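Long-range contact in malonyl CoA-ACP transacylase (Xanthomonas oryzae pv. oryzae, PDB 3R97), which probably transfers the malonyl group from malonyl-CoA to holo acyl carrier protein, giving malonyl-[ACP] and free CoA: residues A210-G215 / A248-L253. Numbering follows the deposited sequence.
Sequences AANQLG and ALVEQL
Ala211 faces Val250 where two helices of the acyl transferase domain, 208-218 and 242-254, pack together; their segments 210-215 and 248-253 run nearly antiparallel, 156° apart, with the segment axes 8.6 Å apart at closest approach. A methyl suits this site: Ala211 CB points at the partner helix and lies 3.6 Å from Val250 O, a bulk small enough for Ala211 CA and Val250 CA to lie 5.1 Å apart. Both methyls of Val250 lie near Ala211 O, CG1 on the Ala211 CB side and CG2 toward Gly215. CG1, anti to its backbone N (chi1 171°), lies 3.9 Å from Ala211 CB. CG2 rests 3.6 Å from Gly215 CA, one turn further on, where the absence of a side chain allows the methyl to come against the main chain.

On the other flank of Ala211, Leu253 reaches across, its CG also anti to the backbone N (chi1 -160°), and its CD2 lies against the main chain of Ala211, 3.6 Å from Ala211 N, with Ala210 CB and Ala211 CB beside it. Leucine suits the place because its longer branch carries a methyl from helix 242-254 to that backbone, while Arg119 and Met123 of helix 109-126 also touch it. Its side chain lies near the predicted active-site residues Ser94 and His203; the side-chain NE2 of Gln252 hydrogen-bonds to the backbone O of Ser94, and its backbone O to His203 ND1. Leu214 returns the contact from helix 208-218, placing CD2 3.9 Å from Leu249 O and 4.3 Å from Leu253 CD2.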
# COMPACT_ATOMS: atom_id res chain seq x y z
N ALA A 210 -13.31 -1.41 -12.65
CA ALA A 210 -12.46 -0.27 -12.26
C ALA A 210 -10.98 -0.50 -12.69
O ALA A 210 -10.24 0.45 -12.93
CB ALA A 210 -12.52 -0.05 -10.78
N ALA A 211 -10.59 -1.78 -12.74
CA ALA A 211 -9.27 -2.24 -13.12
C ALA A 211 -9.08 -2.04 -14.62
O ALA A 211 -7.98 -1.65 -15.06
CB ALA A 211 -9.10 -3.69 -12.74
N ASN A 212 -10.14 -2.28 -15.41
CA ASN A 212 -10.06 -1.96 -16.85
C ASN A 212 -9.92 -0.48 -17.14
O ASN A 212 -9.16 -0.06 -18.03
CB ASN A 212 -11.23 -2.57 -17.66
CG ASN A 212 -11.14 -4.06 -17.72
OD1 ASN A 212 -12.15 -4.73 -17.95
ND2 ASN A 212 -9.93 -4.63 -17.48
N GLN A 213 -10.63 0.33 -16.38
CA GLN A 213 -10.43 1.80 -16.41
C GLN A 213 -8.99 2.24 -16.03
O GLN A 213 -8.39 3.11 -16.65
CB GLN A 213 -11.44 2.47 -15.47
CG GLN A 213 -12.90 2.28 -15.83
CD GLN A 213 -13.76 3.03 -14.85
OE1 GLN A 213 -14.20 4.14 -15.13
NE2 GLN A 213 -13.91 2.49 -13.65
N LEU A 214 -8.47 1.66 -14.96
CA LEU A 214 -7.10 1.84 -14.51
C LEU A 214 -6.09 1.48 -15.61
O LEU A 214 -5.17 2.24 -15.87
CB LEU A 214 -6.83 0.97 -13.26
CG LEU A 214 -5.42 1.13 -12.69
CD1 LEU A 214 -5.16 2.61 -12.32
CD2 LEU A 214 -5.17 0.18 -11.49
N GLY A 215 -6.27 0.32 -16.25
CA GLY A 215 -5.35 -0.14 -17.32
C GLY A 215 -5.25 0.88 -18.48
O GLY A 215 -4.17 1.13 -19.01
N ALA A 248 0.23 -6.59 -14.07
CA ALA A 248 0.24 -6.96 -12.63
C ALA A 248 -0.44 -5.90 -11.75
O ALA A 248 -0.96 -6.22 -10.69
CB ALA A 248 1.65 -7.16 -12.17
N LEU A 249 -0.44 -4.65 -12.20
CA LEU A 249 -1.18 -3.56 -11.53
C LEU A 249 -2.70 -3.58 -11.75
O LEU A 249 -3.48 -3.25 -10.85
CB LEU A 249 -0.62 -2.17 -11.95
CG LEU A 249 0.79 -1.78 -11.44
CD1 LEU A 249 1.28 -0.56 -12.19
CD2 LEU A 249 0.80 -1.50 -9.94
N VAL A 250 -3.13 -3.88 -12.99
CA VAL A 250 -4.56 -4.11 -13.28
C VAL A 250 -5.05 -5.30 -12.41
O VAL A 250 -6.03 -5.17 -11.67
CB VAL A 250 -4.81 -4.44 -14.79
CG1 VAL A 250 -6.23 -4.87 -15.02
CG2 VAL A 250 -4.42 -3.27 -15.72
N GLU A 251 -4.36 -6.43 -12.46
CA GLU A 251 -4.78 -7.56 -11.62
C GLU A 251 -4.72 -7.29 -10.08
O GLU A 251 -5.58 -7.78 -9.33
CB GLU A 251 -3.94 -8.78 -11.99
CG GLU A 251 -4.26 -9.33 -13.38
CD GLU A 251 -3.17 -10.30 -13.90
OE1 GLU A 251 -2.30 -10.75 -13.14
OE2 GLU A 251 -3.15 -10.56 -15.12
N GLN A 252 -3.71 -6.52 -9.62
CA GLN A 252 -3.62 -6.11 -8.23
C GLN A 252 -4.98 -5.61 -7.69
O GLN A 252 -5.39 -5.91 -6.54
CB GLN A 252 -2.62 -4.96 -8.10
CG GLN A 252 -2.08 -4.73 -6.68
CD GLN A 252 -1.94 -3.26 -6.38
OE1 GLN A 252 -2.83 -2.46 -6.71
NE2 GLN A 252 -0.84 -2.88 -5.72
N LEU A 253 -5.68 -4.82 -8.51
CA LEU A 253 -6.82 -4.08 -8.00
C LEU A 253 -7.98 -4.99 -7.58
O LEU A 253 -8.68 -4.70 -6.63
CB LEU A 253 -7.32 -3.08 -9.07
CG LEU A 253 -8.18 -1.93 -8.53
CD1 LEU A 253 -7.25 -1.05 -7.71
CD2 LEU A 253 -8.78 -1.13 -9.65